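Long-range contacts in copper-containing nitrite reductase (Hyphomicrobium denitrificans 1NES1, PDB 6TFO), which probably catalyses the copper-dependent reduction of nitrite to nitric oxide, with cytochrome c as the electron donor: residues I221-H227 with F259-T265; Y345-G349 with K407-G411. All coordinates share one frame; numbering follows the deposited sequence.

Interaction 1: I221-H227 with F259-T265; sequences IHSVDFH and FVYHCAT. With CU (copper (II) ion), chain J; CU (copper (II) ion), chain K.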
ATOM      1  N   ILE C 221      13.592  29.921  24.097  1.00 51.41           N
ATOM      2  CA  ILE C 221      13.072  31.189  24.681  1.00 55.19           C
ATOM      3  C   ILE C 221      11.752  30.852  25.400  1.00 48.83           C
ATOM      4  O   ILE C 221      11.000  30.001  24.909  1.00 49.60           O
ATOM      5  CB  ILE C 221      12.922  32.258  23.568  1.00 61.23           C
ATOM      6  CG1 ILE C 221      14.266  32.640  22.930  1.00 54.32           C
ATOM      7  CG2 ILE C 221      12.184  33.484  24.089  1.00 65.80           C
ATOM      8  CD1 ILE C 221      14.148  33.432  21.638  1.00 50.91           C
ATOM      9  N   HIS C 222      11.503  31.440  26.565  1.00 51.22           N
ATOM     10  CA  HIS C 222      10.195  31.360  27.273  1.00 49.73           C
ATOM     11  C   HIS C 222       9.706  32.760  27.658  1.00 49.27           C
ATOM     12  O   HIS C 222      10.514  33.718  27.660  1.00 49.18           O
ATOM     13  CB  HIS C 222      10.294  30.434  28.487  1.00 52.64           C
ATOM     14  CG  HIS C 222      10.549  29.030  28.080  1.00 51.25           C
ATOM     15  ND1 HIS C 222       9.585  28.273  27.483  1.00 45.85           N
ATOM     16  CD2 HIS C 222      11.666  28.277  28.125  1.00 48.85           C
ATOM     17  CE1 HIS C 222      10.086  27.094  27.197  1.00 49.47           C
ATOM     18  NE2 HIS C 222      11.363  27.068  27.593  1.00 46.64           N
ATOM     19  N   SER C 223       8.421  32.857  27.984  1.00 44.86           N
ATOM     20  CA  SER C 223       7.715  34.130  28.238  1.00 49.35           C
ATOM     21  C   SER C 223       6.510  33.868  29.150  1.00 51.72           C
ATOM     22  O   SER C 223       6.330  32.716  29.593  1.00 49.85           O
ATOM     23  CB  SER C 223       7.307  34.752  26.928  1.00 49.96           C
ATOM     24  OG  SER C 223       6.381  33.911  26.251  1.00 47.92           O
ATOM     25  N   VAL C 224       5.721  34.903  29.434  1.00 49.73           N
ATOM     26  CA  VAL C 224       4.423  34.728  30.140  1.00 47.33           C
ATOM     27  C   VAL C 224       3.457  35.821  29.696  1.00 46.95           C
ATOM     28  O   VAL C 224       3.872  36.985  29.575  1.00 47.51           O
ATOM     29  CB  VAL C 224       4.610  34.690  31.660  1.00 45.87           C
ATOM     30  CG1 VAL C 224       5.231  35.965  32.181  1.00 47.29           C
ATOM     31  CG2 VAL C 224       3.306  34.392  32.367  1.00 50.37           C
ATOM     32  N   ASP C 225       2.234  35.393  29.393  1.00 47.42           N
ATOM     33  CA  ASP C 225       1.021  36.208  29.164  1.00 45.99           C
ATOM     34  C   ASP C 225       0.110  35.864  30.337  1.00 47.35           C
ATOM     35  O   ASP C 225      -0.160  34.660  30.519  1.00 48.56           O
ATOM     36  CB  ASP C 225       0.431  35.880  27.786  1.00 52.63           C
ATOM     37  CG  ASP C 225      -0.998  36.321  27.517  1.00 55.15           C
ATOM     38  OD1 ASP C 225      -1.557  37.013  28.372  1.00 64.33           O
ATOM     39  OD2 ASP C 225      -1.542  35.952  26.436  1.00 62.08           O
ATOM     40  N   PHE C 226      -0.236  36.863  31.160  1.00 50.79           N
ATOM     41  CA  PHE C 226      -1.284  36.774  32.214  1.00 50.02           C
ATOM     42  C   PHE C 226      -2.592  37.365  31.678  1.00 53.34           C
ATOM     43  O   PHE C 226      -2.592  38.543  31.234  1.00 53.52           O
ATOM     44  CB  PHE C 226      -0.904  37.573  33.458  1.00 46.41           C
ATOM     45  CG  PHE C 226       0.427  37.227  34.057  1.00 42.23           C
ATOM     46  CD1 PHE C 226       0.536  36.200  34.973  1.00 40.71           C
ATOM     47  CD2 PHE C 226       1.552  37.955  33.724  1.00 43.80           C
ATOM     48  CE1 PHE C 226       1.747  35.910  35.565  1.00 41.89           C
ATOM     49  CE2 PHE C 226       2.773  37.646  34.296  1.00 45.06           C
ATOM     50  CZ  PHE C 226       2.867  36.627  35.215  1.00 43.49           C
ATOM     51  N   HIS C 227      -3.680  36.596  31.738  1.00 54.51           N
ATOM     52  CA  HIS C 227      -5.013  37.047  31.267  1.00 56.66           C
ATOM     53  C   HIS C 227      -5.513  38.181  32.168  1.00 56.83           C
ATOM     54  O   HIS C 227      -6.456  38.876  31.735  1.00 58.95           O
ATOM     55  CB  HIS C 227      -5.962  35.850  31.148  1.00 59.68           C
ATOM     56  CG  HIS C 227      -5.659  34.995  29.965  1.00 64.79           C
ATOM     57  ND1 HIS C 227      -6.542  34.044  29.512  1.00 67.37           N
ATOM     58  CD2 HIS C 227      -4.592  34.971  29.128  1.00 63.75           C
ATOM     59  CE1 HIS C 227      -6.021  33.446  28.463  1.00 70.66           C
ATOM     60  NE2 HIS C 227      -4.825  33.997  28.206  1.00 69.48           N
ATOM     61  N   PHE C 259      -7.603  34.014  36.546  1.00 46.59           N
ATOM     62  CA  PHE C 259      -6.994  34.206  35.207  1.00 51.56           C
ATOM     63  C   PHE C 259      -6.027  33.056  34.913  1.00 50.62           C
ATOM     64  O   PHE C 259      -5.202  32.725  35.790  1.00 53.62           O
ATOM     65  CB  PHE C 259      -6.295  35.567  35.155  1.00 54.58           C
ATOM     66  CG  PHE C 259      -7.242  36.727  35.307  1.00 52.82           C
ATOM     67  CD1 PHE C 259      -8.083  37.093  34.266  1.00 47.94           C
ATOM     68  CD2 PHE C 259      -7.310  37.437  36.495  1.00 53.95           C
ATOM     69  CE1 PHE C 259      -8.960  38.156  34.403  1.00 52.58           C
ATOM     70  CE2 PHE C 259      -8.189  38.499  36.633  1.00 52.53           C
ATOM     71  CZ  PHE C 259      -9.019  38.852  35.591  1.00 53.48           C
ATOM     72  N   VAL C 260      -6.113  32.441  33.732  1.00 48.55           N
ATOM     73  CA  VAL C 260      -5.018  31.523  33.308  1.00 47.12           C
ATOM     74  C   VAL C 260      -3.884  32.430  32.828  1.00 44.56           C
ATOM     75  O   VAL C 260      -4.179  33.498  32.246  1.00 42.25           O
ATOM     76  CB  VAL C 260      -5.409  30.417  32.303  1.00 53.52           C
ATOM     77  CG1 VAL C 260      -6.896  30.353  31.985  1.00 51.09           C
ATOM     78  CG2 VAL C 260      -4.550  30.437  31.044  1.00 52.26           C
ATOM     79  N   TYR C 261      -2.661  32.098  33.230  1.00 41.08           N
ATOM     80  CA  TYR C 261      -1.417  32.604  32.601  1.00 43.98           C
ATOM     81  C   TYR C 261      -0.760  31.415  31.882  1.00 47.45           C
ATOM     82  O   TYR C 261      -1.022  30.228  32.267  1.00 43.10           O
ATOM     83  CB  TYR C 261      -0.510  33.281  33.629  1.00 43.25           C
ATOM     84  CG  TYR C 261       0.174  32.369  34.620  1.00 44.49           C
ATOM     85  CD1 TYR C 261      -0.437  32.019  35.813  1.00 40.56           C
ATOM     86  CD2 TYR C 261       1.452  31.874  34.378  1.00 45.47           C
ATOM     87  CE1 TYR C 261       0.194  31.193  36.730  1.00 42.65           C
ATOM     88  CE2 TYR C 261       2.095  31.050  35.293  1.00 42.08           C
ATOM     89  CZ  TYR C 261       1.466  30.717  36.481  1.00 42.98           C
ATOM     90  OH  TYR C 261       2.073  29.905  37.404  1.00 45.69           O
ATOM     91  N   HIS C 262       0.002  31.709  30.828  1.00 45.48           N
ATOM     92  CA  HIS C 262       0.682  30.704  29.962  1.00 45.93           C
ATOM     93  C   HIS C 262       1.898  31.356  29.308  1.00 43.67           C
ATOM     94  O   HIS C 262       1.913  32.596  29.169  1.00 40.82           O
ATOM     95  CB  HIS C 262      -0.279  30.091  28.926  1.00 42.17           C
ATOM     96  CG  HIS C 262      -0.954  31.063  28.010  1.00 47.34           C
ATOM     97  ND1 HIS C 262      -0.297  31.671  26.947  1.00 48.17           N
ATOM     98  CD2 HIS C 262      -2.234  31.512  27.971  1.00 52.45           C
ATOM     99  CE1 HIS C 262      -1.128  32.476  26.308  1.00 48.76           C
ATOM    100  NE2 HIS C 262      -2.337  32.400  26.929  1.00 52.88           N
ATOM    101  N   CYS C 263       2.861  30.541  28.898  1.00 43.08           N
ATOM    102  CA  CYS C 263       3.958  30.973  27.994  1.00 46.90           C
ATOM    103  C   CYS C 263       3.350  31.511  26.686  1.00 43.36           C
ATOM    104  O   CYS C 263       2.291  31.018  26.269  1.00 42.61           O
ATOM    105  CB  CYS C 263       4.916  29.819  27.738  1.00 48.47           C
ATOM    106  SG  CYS C 263       6.366  30.303  26.771  1.00 53.71           S
ATOM    107  N   ALA C 264       3.966  32.531  26.093  1.00 43.93           N
ATOM    108  CA  ALA C 264       3.518  33.156  24.828  1.00 43.30           C
ATOM    109  C   ALA C 264       4.727  33.358  23.913  1.00 45.68           C
ATOM    110  O   ALA C 264       4.819  34.431  23.315  1.00 51.32           O
ATOM    111  CB  ALA C 264       2.815  34.450  25.105  1.00 40.92           C
ATOM    112  N   THR C 265       5.623  32.362  23.871  1.00 50.30           N
ATOM    113  CA  THR C 265       6.738  32.214  22.890  1.00 50.62           C
ATOM    114  C   THR C 265       6.287  31.236  21.803  1.00 45.57           C
ATOM    115  O   THR C 265       5.816  30.137  22.105  1.00 44.01           O
ATOM    116  CB  THR C 265       8.040  31.797  23.599  1.00 50.19           C
ATOM    117  OG1 THR C 265       8.359  32.804  24.561  1.00 46.38           O
ATOM    118  CG2 THR C 265       9.205  31.618  22.643  1.00 46.98           C
TER
HETATM  119 CU    CU J 501       7.670  28.611  26.885  1.00 45.57          CU
HETATM  120 CU    CU K 502      -3.897  33.519  26.455  0.70 53.22          CU
HETATM  121  O   HOH W   1      -3.458  34.717  24.817  1.00 56.67           O

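Interaction 2: Y345-G349 with K407-G411; sequences YANVG and KLDRG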
ATOM      1  N   TYR C 345      -7.902  15.596  49.310  1.00 56.87           N
ATOM      2  CA  TYR C 345      -8.395  15.129  50.632  1.00 54.90           C
ATOM      3  C   TYR C 345      -9.219  16.240  51.286  1.00 54.02           C
ATOM      4  O   TYR C 345      -8.817  17.416  51.255  1.00 47.16           O
ATOM      5  CB  TYR C 345      -7.221  14.696  51.513  1.00 58.00           C
ATOM      6  CG  TYR C 345      -6.463  13.513  50.966  1.00 58.97           C
ATOM      7  CD1 TYR C 345      -6.969  12.220  51.081  1.00 56.94           C
ATOM      8  CD2 TYR C 345      -5.255  13.688  50.298  1.00 57.69           C
ATOM      9  CE1 TYR C 345      -6.284  11.130  50.563  1.00 57.40           C
ATOM     10  CE2 TYR C 345      -4.562  12.608  49.771  1.00 58.67           C
ATOM     11  CZ  TYR C 345      -5.077  11.328  49.903  1.00 57.45           C
ATOM     12  OH  TYR C 345      -4.379  10.281  49.386  1.00 52.96           O
ATOM     13  N   ALA C 346     -10.365  15.875  51.854  1.00 57.72           N
ATOM     14  CA  ALA C 346     -11.266  16.809  52.564  1.00 58.05           C
ATOM     15  C   ALA C 346     -12.097  16.044  53.606  1.00 55.61           C
ATOM     16  O   ALA C 346     -12.064  14.800  53.595  1.00 54.38           O
ATOM     17  CB  ALA C 346     -12.130  17.548  51.570  1.00 56.82           C
ATOM     18  N   ASN C 347     -12.816  16.780  54.460  1.00 56.62           N
ATOM     19  CA  ASN C 347     -13.630  16.237  55.575  1.00 57.55           C
ATOM     20  C   ASN C 347     -15.111  16.576  55.374  1.00 56.65           C
ATOM     21  O   ASN C 347     -15.422  17.706  54.897  1.00 52.94           O
ATOM     22  CB  ASN C 347     -13.093  16.746  56.908  1.00 62.04           C
ATOM     23  CG  ASN C 347     -11.661  16.312  57.116  1.00 59.51           C
ATOM     24  OD1 ASN C 347     -11.350  15.124  57.095  1.00 60.15           O
ATOM     25  ND2 ASN C 347     -10.781  17.282  57.263  1.00 60.59           N
ATOM     26  N   VAL C 348     -15.987  15.629  55.733  1.00 54.08           N
ATOM     27  CA  VAL C 348     -17.465  15.832  55.738  1.00 55.21           C
ATOM     28  C   VAL C 348     -17.764  17.144  56.468  1.00 53.47           C
ATOM     29  O   VAL C 348     -17.089  17.423  57.468  1.00 49.17           O
ATOM     30  CB  VAL C 348     -18.192  14.639  56.384  1.00 56.45           C
ATOM     31  CG1 VAL C 348     -19.687  14.914  56.529  1.00 57.35           C
ATOM     32  CG2 VAL C 348     -17.966  13.356  55.583  1.00 57.83           C
ATOM     33  N   GLY C 349     -18.718  17.932  55.968  1.00 54.14           N
ATOM     34  CA  GLY C 349     -19.136  19.203  56.583  1.00 54.89           C
ATOM     35  C   GLY C 349     -18.400  20.396  55.998  1.00 58.56           C
ATOM     36  O   GLY C 349     -18.919  21.534  56.155  1.00 58.51           O
ATOM     37  N   LYS C 407     -20.645  22.103  49.485  1.00 60.75           N
ATOM     38  CA  LYS C 407     -20.496  21.571  50.860  1.00 62.53           C
ATOM     39  C   LYS C 407     -20.466  20.061  50.749  1.00 56.10           C
ATOM     40  O   LYS C 407     -21.337  19.489  50.060  1.00 55.65           O
ATOM     41  CB  LYS C 407     -21.609  21.999  51.827  1.00 66.95           C
ATOM     42  CG  LYS C 407     -21.217  21.910  53.298  1.00 68.50           C
ATOM     43  CD  LYS C 407     -22.355  21.895  54.274  1.00 74.88           C
ATOM     44  CE  LYS C 407     -21.887  22.135  55.693  1.00 78.78           C
ATOM     45  NZ  LYS C 407     -22.974  22.658  56.554  1.00 83.98           N
ATOM     46  N   LEU C 408     -19.473  19.465  51.398  1.00 56.45           N
ATOM     47  CA  LEU C 408     -19.390  18.004  51.560  1.00 57.96           C
ATOM     48  C   LEU C 408     -20.387  17.626  52.644  1.00 58.60           C
ATOM     49  O   LEU C 408     -20.027  17.658  53.825  1.00 65.71           O
ATOM     50  CB  LEU C 408     -17.949  17.637  51.905  1.00 56.58           C
ATOM     51  CG  LEU C 408     -16.963  17.875  50.766  1.00 54.25           C
ATOM     52  CD1 LEU C 408     -15.540  17.604  51.228  1.00 53.74           C
ATOM     53  CD2 LEU C 408     -17.337  17.017  49.564  1.00 51.54           C
ATOM     54  N   ASP C 409     -21.612  17.336  52.231  1.00 60.16           N
ATOM     55  CA  ASP C 409     -22.709  16.941  53.146  1.00 68.56           C
ATOM     56  C   ASP C 409     -22.340  15.579  53.741  1.00 63.53           C
ATOM     57  O   ASP C 409     -22.691  15.334  54.899  1.00 64.36           O
ATOM     58  CB  ASP C 409     -24.072  16.900  52.440  1.00 73.78           C
ATOM     59  CG  ASP C 409     -24.269  18.001  51.409  1.00 78.95           C
ATOM     60  OD1 ASP C 409     -23.817  17.827  50.251  1.00 90.03           O
ATOM     61  OD2 ASP C 409     -24.845  19.032  51.778  1.00 72.67           O
ATOM     62  N   ARG C 410     -21.663  14.725  52.970  1.00 56.13           N
ATOM     63  CA  ARG C 410     -21.414  13.318  53.373  1.00 61.82           C
ATOM     64  C   ARG C 410     -20.157  12.780  52.680  1.00 62.44           C
ATOM     65  O   ARG C 410     -19.609  13.466  51.792  1.00 81.41           O
ATOM     66  CB  ARG C 410     -22.643  12.463  53.051  1.00 64.43           C
ATOM     67  CG  ARG C 410     -23.087  12.513  51.592  1.00 63.44           C
ATOM     68  CD  ARG C 410     -23.627  11.157  51.194  1.00 64.06           C
ATOM     69  NE  ARG C 410     -22.589  10.144  51.347  1.00 62.16           N
ATOM     70  CZ  ARG C 410     -22.803   8.841  51.515  1.00 68.17           C
ATOM     71  NH1 ARG C 410     -24.034   8.348  51.567  1.00 64.77           N
ATOM     72  NH2 ARG C 410     -21.761   8.029  51.631  1.00 67.70           N
ATOM     73  N   GLY C 411     -19.730  11.589  53.087  1.00 59.79           N
ATOM     74  CA  GLY C 411     -18.442  10.992  52.699  1.00 66.18           C
ATOM     75  C   GLY C 411     -18.521  10.325  51.339  1.00 66.35           C
ATOM     76  O   GLY C 411     -19.650  10.168  50.801  1.00 61.85           O
TER

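Interaction 1: I221-H227 with F259-T265
H227 and H262 meet rim to rim, their ring planes turned 88° apart, with NE2 of each aimed at the same copper. H227 NE2 and H262 NE2 both bind the metal at 2.0 Å; H419 of the second subunit and a water complete its shell. D225 lies alongside H262, pointing the same way, and its OD2 accepts a hydrogen bond of 2.8 Å from that water. The H262 ring is set by a first torsion of 57°, CG between backbone N and carbonyl carbon, and by ND1, which donates to C263 O at 2.8 Å and 172° in the plane of the ring, fixing its rotation. This is the type 2 site of a copper nitrite reductase, and the neighbouring H262 and C263 form the His-Cys bridge to the type 1 copper, the route by which electrons pass between the metals in this family. C263 SG sits near the plane of the H222 ring, at its edge; H222 ND1 and SG share the second copper with H271 and M276, while E175 holds H222 NE2. S223 N reaches SG by a weak bond of 3.5 Å. Next to it, S223 OG accepts from A264 N at 2.8 Å and donates to T265 OG1, also at 2.8 Å; an alanine here would probably leave A264 N without its acceptor and T265 OG1 without the hydroxyl that donates to it. Antiparallel pairing carries the strands onward, D225 opposite H262 as a hydrogen-bonded pair and F226 opposite Y261 as a non-hydrogen-bonded one. On the sheet face away from D225 and H262, the F226 and Y261 side chains lie side by side with oblique rings, F226 CD1 coming within 3.4 Å of Y261 CB.

Interaction 2: Y345-G349 with K407-G411
L408 points its CB toward 345-349 and meets A346 and N347 with CB and the CD1 methyl. Its CB lies 3.9 Å from N347 O. The first torsion, -68°, turns CG away from the carbonyl carbon, and of the two methyl groups at the tip CD1 does the touching: it presses on A346 CB at 3.4 Å, tighter than usual for two carbons, and passes N347 O at 3.7 Å. Beyond the two segments the leucine also packs on V352 of strand 351-360 and V434 of strand 430-434, and so lies between the two sheets. Its backbone is tied as well, L408 O accepting from G349 N nearly straight; the 2.5 Å modelled for that bond is unusually short, and its exact length is doubtful. G349 adopts backbone angles at which a side chain would jam against the preceding carbonyl, and its O lies 3.1 Å from K407 CE on the extended lysine chain. V348 divides its methyls along the backbone that follows L408, CG1 against D409 O at 3.4 Å and CG2 against G411 N at 3.5 Å. There R410 folds back, gripping G411 O side-on with NE and NH2, while NH1 forms a salt bridge with D440. With L408 at the centre of an inverse gamma turn, the pair is two inter-sheet connections meeting at one end of the C-terminal cupredoxin beta-sandwich.

Overall arrangement
Interaction 1 is a buried contact between paired strands and the loops running on from them; interaction 2, partly buried, joins two loops at the end of a different cupredoxin sandwich. They share no strand, and their nearest atoms are about 21 Å apart, interaction 1 closing along the chain before interaction 2 opens. In 221-227 with 259-265, metal bonds, backbone pairing and the S223 hydroxyl bonds set the chemistry, and a second subunit supplies a copper ligand. In 345-349 with 407-411, far from the annotated sites, one backbone bond and aliphatic packing do the work, and a third subunit packs against D409 and R410.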